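Local atomic coordinates of voltage-sensor containing phosphatase (Ciona intestinalis, PDB entry 3V0D), a protein that probably dephosphorylates membrane phosphoinositides in response to voltage, using a tensin-type phosphatase domain coupled to a PTEN-like C2 domain. Residues F147-A150 and K151-L154; Y184-K187 and I188-Y192. The protein carries 1 engineered substitution. One frame throughout, in Å; residues are numbered along the deposited sequence.

Contact 1 (F147-A150 and K151-L154); sequences FDTA and KEAL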
ATOM      1  N   PHE A 147      14.236   8.505  11.196  1.00 18.74           N
ATOM      2  CA  PHE A 147      13.722   7.423  12.027  1.00 19.23           C
ATOM      3  C   PHE A 147      14.460   6.166  11.658  1.00 20.95           C
ATOM      4  O   PHE A 147      14.952   6.041  10.537  1.00 22.16           O
ATOM      5  CB  PHE A 147      12.222   7.206  11.793  1.00 19.82           C
ATOM      6  CG  PHE A 147      11.435   8.449  12.032  1.00 18.38           C
ATOM      7  CD1 PHE A 147      11.123   9.292  10.987  1.00 19.12           C
ATOM      8  CD2 PHE A 147      11.097   8.845  13.324  1.00 18.76           C
ATOM      9  CE1 PHE A 147      10.445  10.465  11.215  1.00 20.49           C
ATOM     10  CE2 PHE A 147      10.421  10.024  13.543  1.00 18.91           C
ATOM     11  CZ  PHE A 147      10.110  10.832  12.497  1.00 19.68           C
ATOM     12  N   ASP A 148      14.476   5.236  12.602  1.00 22.57           N
ATOM     13  CA  ASP A 148      15.119   3.933  12.479  1.00 24.48           C
ATOM     14  C   ASP A 148      14.116   2.802  12.239  1.00 23.11           C
ATOM     15  O   ASP A 148      14.508   1.704  11.839  1.00 24.78           O
ATOM     16  CB  ASP A 148      15.857   3.571  13.806  1.00 27.97           C
ATOM     17  CG  ASP A 148      17.017   4.490  14.154  1.00 30.71           C
ATOM     18  OD1 ASP A 148      17.265   4.687  15.372  1.00 34.01           O
ATOM     19  OD2 ASP A 148      17.723   4.964  13.239  1.00 35.51           O
ATOM     20  N   THR A 149      12.840   3.053  12.560  1.00 21.14           N
ATOM     21  CA  THR A 149      11.793   2.023  12.456  1.00 21.08           C
ATOM     22  C   THR A 149      10.652   2.525  11.590  1.00 19.91           C
ATOM     23  O   THR A 149      10.294   3.717  11.609  1.00 19.88           O
ATOM     24  CB  THR A 149      11.237   1.595  13.831  1.00 22.40           C
ATOM     25  OG1 THR A 149      10.448   2.651  14.415  1.00 23.33           O
ATOM     26  CG2 THR A 149      12.364   1.169  14.772  1.00 23.90           C
ATOM     27  N   ALA A 150      10.066   1.604  10.824  1.00 19.98           N
ATOM     28  CA  ALA A 150       8.887   1.922  10.024  1.00 19.03           C
ATOM     29  C   ALA A 150       7.771   2.470  10.890  1.00 18.82           C
ATOM     30  O   ALA A 150       7.105   3.427  10.500  1.00 17.93           O
ATOM     31  CB  ALA A 150       8.423   0.698   9.251  1.00 20.12           C
ATOM     32  N   LYS A 151       7.562   1.885  12.078  1.00 19.29           N
ATOM     33  CA  LYS A 151       6.487   2.350  12.934  1.00 20.58           C
ATOM     34  C   LYS A 151       6.618   3.841  13.249  1.00 18.97           C
ATOM     35  O   LYS A 151       5.641   4.583  13.163  1.00 18.93           O
ATOM     36  CB  LYS A 151       6.455   1.531  14.217  1.00 22.96           C
ATOM     37  CG  LYS A 151       5.295   1.847  15.140  1.00 25.94           C
ATOM     38  CD  LYS A 151       5.433   1.107  16.466  1.00 29.94           C
ATOM     39  CE  LYS A 151       4.262   1.402  17.404  1.00 32.48           C
ATOM     40  NZ  LYS A 151       4.236   2.802  17.950  1.00 35.05           N
ATOM     41  N   GLU A 152       7.818   4.274  13.644  1.00 18.24           N
ATOM     42  CA  GLU A 152       8.009   5.670  13.993  1.00 18.00           C
ATOM     43  C   GLU A 152       7.846   6.560  12.767  1.00 16.88           C
ATOM     44  O   GLU A 152       7.267   7.643  12.870  1.00 17.14           O
ATOM     45  CB  GLU A 152       9.362   5.901  14.635  1.00 19.25           C
ATOM     46  CG  GLU A 152       9.424   5.391  16.035  1.00 21.91           C
ATOM     47  CD  GLU A 152      10.842   5.375  16.522  1.00 23.47           C
ATOM     48  OE1 GLU A 152      11.611   4.521  16.030  1.00 25.77           O
ATOM     49  OE2 GLU A 152      11.207   6.210  17.378  1.00 25.33           O
ATOM     50  N   ALA A 153       8.367   6.141  11.612  1.00 16.38           N
ATOM     51  CA  ALA A 153       8.249   6.968  10.422  1.00 16.18           C
ATOM     52  C   ALA A 153       6.781   7.115  10.018  1.00 15.94           C
ATOM     53  O   ALA A 153       6.315   8.228   9.710  1.00 16.80           O
ATOM     54  CB  ALA A 153       9.051   6.380   9.290  1.00 16.82           C
ATOM     55  N   LEU A 154       6.030   6.003  10.054  1.00 16.21           N
ATOM     56  CA  LEU A 154       4.603   6.006   9.714  1.00 16.99           C
ATOM     57  C   LEU A 154       3.827   6.888  10.673  1.00 17.27           C
ATOM     58  O   LEU A 154       2.977   7.660  10.256  1.00 17.40           O
ATOM     59  CB  LEU A 154       4.058   4.576   9.771  1.00 17.59           C
ATOM     60  CG  LEU A 154       4.457   3.732   8.566  1.00 18.23           C
ATOM     61  CD1 LEU A 154       4.353   2.255   8.890  1.00 20.28           C
ATOM     62  CD2 LEU A 154       3.558   4.089   7.381  1.00 20.28           C
TER
HETATM   63  O   HOH W   1      13.521   5.680  14.962  1.00 53.05           O

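Contact 2 (Y184-K187 and I188-Y192); sequences YFEK and IKKNY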
ATOM      1  N   TYR A 184       8.935  -3.683   4.828  1.00 14.79           N
ATOM      2  CA  TYR A 184       9.836  -4.318   3.889  1.00 15.14           C
ATOM      3  C   TYR A 184      11.022  -3.409   3.563  1.00 14.96           C
ATOM      4  O   TYR A 184      12.173  -3.879   3.492  1.00 15.88           O
ATOM      5  CB  TYR A 184       9.122  -4.653   2.596  1.00 15.57           C
ATOM      6  CG  TYR A 184       8.181  -5.850   2.596  1.00 14.94           C
ATOM      7  CD1 TYR A 184       7.337  -6.037   1.504  1.00 15.25           C
ATOM      8  CD2 TYR A 184       8.147  -6.808   3.617  1.00 15.69           C
ATOM      9  CE1 TYR A 184       6.537  -7.164   1.388  1.00 15.78           C
ATOM     10  CE2 TYR A 184       7.339  -7.943   3.515  1.00 16.02           C
ATOM     11  CZ  TYR A 184       6.560  -8.132   2.375  1.00 15.15           C
ATOM     12  OH  TYR A 184       5.768  -9.247   2.205  1.00 16.04           O
ATOM     13  N   PHE A 185      10.767  -2.114   3.340  1.00 15.16           N
ATOM     14  CA  PHE A 185      11.861  -1.199   3.077  1.00 15.36           C
ATOM     15  C   PHE A 185      12.836  -1.130   4.263  1.00 15.39           C
ATOM     16  O   PHE A 185      14.049  -1.149   4.074  1.00 16.01           O
ATOM     17  CB  PHE A 185      11.347   0.189   2.685  1.00 15.72           C
ATOM     18  CG  PHE A 185      12.482   1.106   2.351  1.00 14.87           C
ATOM     19  CD1 PHE A 185      13.283   0.867   1.235  1.00 16.52           C
ATOM     20  CD2 PHE A 185      12.828   2.155   3.203  1.00 16.28           C
ATOM     21  CE1 PHE A 185      14.418   1.647   0.993  1.00 17.29           C
ATOM     22  CE2 PHE A 185      13.933   2.944   2.936  1.00 17.28           C
ATOM     23  CZ  PHE A 185      14.720   2.707   1.836  1.00 16.38           C
ATOM     24  N   GLU A 186      12.304  -1.055   5.474  1.00 15.71           N
ATOM     25  CA  GLU A 186      13.160  -1.079   6.657  1.00 16.60           C
ATOM     26  C   GLU A 186      14.055  -2.319   6.657  1.00 16.71           C
ATOM     27  O   GLU A 186      15.261  -2.230   6.935  1.00 17.38           O
ATOM     28  CB  GLU A 186      12.296  -1.032   7.911  1.00 17.41           C
ATOM     29  CG  GLU A 186      13.114  -1.084   9.214  1.00 19.68           C
ATOM     30  CD  GLU A 186      12.288  -1.242  10.486  1.00 20.78           C
ATOM     31  OE1 GLU A 186      11.080  -1.001  10.480  1.00 21.23           O
ATOM     32  OE2 GLU A 186      12.884  -1.586  11.535  1.00 25.64           O
ATOM     33  N   LYS A 187      13.468  -3.477   6.350  1.00 16.38           N
ATOM     34  CA  LYS A 187      14.222  -4.727   6.324  1.00 17.47           C
ATOM     35  C   LYS A 187      15.286  -4.716   5.230  1.00 17.40           C
ATOM     36  O   LYS A 187      16.402  -5.238   5.425  1.00 18.25           O
ATOM     37  CB  LYS A 187      13.279  -5.919   6.136  1.00 19.14           C
ATOM     38  CG  LYS A 187      13.959  -7.282   6.220  1.00 24.15           C
ATOM     39  CD  LYS A 187      12.972  -8.435   6.352  1.00 30.08           C
ATOM     40  CE  LYS A 187      12.241  -8.407   7.690  1.00 35.50           C
ATOM     41  NZ  LYS A 187      13.184  -8.391   8.857  1.00 39.82           N
ATOM     42  N   ILE A 188      14.958  -4.160   4.068  1.00 16.26           N
ATOM     43  CA  ILE A 188      15.914  -4.046   2.977  1.00 16.82           C
ATOM     44  C   ILE A 188      17.117  -3.179   3.390  1.00 16.94           C
ATOM     45  O   ILE A 188      18.276  -3.543   3.157  1.00 17.53           O
ATOM     46  CB  ILE A 188      15.205  -3.516   1.728  1.00 16.73           C
ATOM     47  CG1 ILE A 188      14.379  -4.649   1.140  1.00 17.71           C
ATOM     48  CG2 ILE A 188      16.204  -2.953   0.702  1.00 17.91           C
ATOM     49  CD1 ILE A 188      13.369  -4.233   0.098  1.00 19.36           C
ATOM     50  N   LYS A 189      16.846  -2.038   4.020  1.00 17.81           N
ATOM     51  CA  LYS A 189      17.928  -1.181   4.501  1.00 19.34           C
ATOM     52  C   LYS A 189      18.766  -1.873   5.552  1.00 20.58           C
ATOM     53  O   LYS A 189      19.996  -1.796   5.517  1.00 22.47           O
ATOM     54  CB  LYS A 189      17.325   0.161   4.955  0.52 19.80           C
ATOM     55  CG  LYS A 189      18.304   1.260   5.326  0.52 19.56           C
ATOM     56  CD  LYS A 189      17.584   2.575   5.619  0.52 21.64           C
ATOM     57  CE  LYS A 189      18.544   3.656   6.076  0.52 22.36           C
ATOM     58  NZ  LYS A 189      19.567   3.996   5.077  0.52 23.12           N
ATOM     59  N   LYS A 190      18.119  -2.541   6.500  1.00 21.56           N
ATOM     60  CA  LYS A 190      18.847  -3.091   7.633  1.00 23.73           C
ATOM     61  C   LYS A 190      19.565  -4.389   7.315  1.00 23.58           C
ATOM     62  O   LYS A 190      20.667  -4.608   7.834  1.00 26.11           O
ATOM     63  CB  LYS A 190      17.913  -3.277   8.825  1.00 24.31           C
ATOM     64  CG  LYS A 190      17.505  -1.972   9.485  1.00 26.06           C
ATOM     65  CD  LYS A 190      16.679  -2.200  10.741  1.00 26.88           C
ATOM     66  CE  LYS A 190      16.350  -0.868  11.419  1.00 27.81           C
ATOM     67  NZ  LYS A 190      15.478  -1.035  12.612  1.00 28.60           N
ATOM     68  N   ASN A 191      18.991  -5.243   6.470  1.00 22.86           N
ATOM     69  CA  ASN A 191      19.495  -6.601   6.277  1.00 22.89           C
ATOM     70  C   ASN A 191      20.059  -6.898   4.910  1.00 21.82           C
ATOM     71  O   ASN A 191      20.793  -7.884   4.757  1.00 22.63           O
ATOM     72  CB  ASN A 191      18.400  -7.634   6.591  1.00 24.99           C
ATOM     73  CG  ASN A 191      17.902  -7.551   8.045  1.00 29.14           C
ATOM     74  OD1 ASN A 191      18.498  -6.882   8.894  1.00 34.01           O
ATOM     75  ND2 ASN A 191      16.813  -8.246   8.325  1.00 34.76           N
ATOM     76  N   TYR A 192      19.716  -6.072   3.922  1.00 19.48           N
ATOM     77  CA  TYR A 192      20.128  -6.317   2.544  1.00 18.87           C
ATOM     78  C   TYR A 192      20.963  -5.182   1.982  1.00 18.11           C
ATOM     79  O   TYR A 192      21.187  -5.106   0.781  1.00 18.55           O
ATOM     80  CB  TYR A 192      18.898  -6.580   1.662  1.00 18.51           C
ATOM     81  CG  TYR A 192      18.191  -7.863   2.023  1.00 18.99           C
ATOM     82  CD1 TYR A 192      18.588  -9.068   1.461  1.00 21.16           C
ATOM     83  CD2 TYR A 192      17.142  -7.875   2.942  1.00 19.62           C
ATOM     84  CE1 TYR A 192      17.929 -10.245   1.779  1.00 22.27           C
ATOM     85  CE2 TYR A 192      16.471  -9.050   3.259  1.00 21.82           C
ATOM     86  CZ  TYR A 192      16.890 -10.236   2.680  1.00 21.95           C
ATOM     87  OH  TYR A 192      16.230 -11.408   2.984  1.00 26.32           O
TER

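Contact 1 (F147-A150 and K151-L154)
T149 and E152 meet through their side chains where the chain turns into helix 150-161. The T149 hydroxyl is used twice: OG1 donates to E152 OE1 at 2.7 Å and accepts from E152 N at 3.2 Å, the latter N-H pointing at it with an angle of 160°. With chi1 at 70°, OG1 sits between the backbone N and the carbonyl carbon of T149, facing the first turn. The carboxylate offers its anti lone pair, on the side away from OE2, and the same OE1 accepts a hydrogen bond from a water that in turn accepts one from D148 N. T149 is thus the side-chain N-cap; its pairing with a glutamate three residues on resembles a capping box, but the reciprocal bond to T149 N is absent and E152 binds the hydroxyl instead. Behind the cap the first backbone bonds close the turn, A153 N to T149 O at 3.1 Å and L154 N to A150 O at 2.8 Å. The inner side is tight: A150, A153 and L154 are buried, A153 against S138 and L142 of helix 131-143, L154 between that helix and V182 of helix 176-191. F147, two residues before the N-cap, lays its ring against E152 and A153. A153 CA lies over one ring face as a CH-pi contact, 4.1 Å from the centroid and 27° off the normal; E152 CB sits above the rim on that same face, 3.7 Å from F147 CD2, with E152 O also over it. Beyond, F147 meets L141 and Y156. The outer side is looser, with D148, K151 and E152 exposed; the extended K151 chain bends only at its last torsion, and its NZ forms a salt bridge with E155.

Contact 2 (Y184-K187 and I188-Y192)
I188 meets the turn before it through the regular bonding of helix 176-191, a long helix of the phosphatase that leads toward the PTEN-like C2 domain. Its N binds Y184 O at 2.9 Å, and its CG1 lies 3.3 Å from Y184 O, while the side chain packs on P197. Y184 reaches the C2 domain, its OH bonding to N295 N. K189 N takes F185 O, and the buried F185 ring packs on helices 100-115 and 131-143. K190 pairs with E186 twice, N to E186 O in the backbone and NZ to E186 OE2 at 2.9 Å, a salt bridge one turn apart. Both chains run extended beyond CG, but E186 leaves with CG opposite its backbone N (chi1 179°) and K190 with CG opposite its carbonyl carbon (chi1 -72°), which lets the two converge. The ammonium comes to the anti side of OE2, 26° out of the carboxylate plane; OE1 is held by A150 N. N191 N bonds to K187 O at 2.8 Å, and Y192 N follows on I188 O at 3.0 Å. At Y192 helical geometry ends, and its ring edge meets a carbonyl, CD2 lying 3.7 Å from K187 O, near the ring plane.

Contacts 1 and 2 have centres 12 Å apart and join where the start of helix 150-161 meets the last turns of helix 176-191. The two partners of the salt bridge in contact 2 also reach contact 1: E186 through its other oxygen, OE1, which accepts from A150 N at 2.8 Å just past the N-cap, and K190 through NZ, which donates to D148 O at 3.0 Å. Helix 131-143 starts at the end of the phosphate-binding signature (P-loop) of this phosphatase family, and both contacts lie against its later part, contact 1 at S138, L141 and L142, contact 2 at S139, L142 and E143. Contact 2 additionally reaches the C2 domain through Y184.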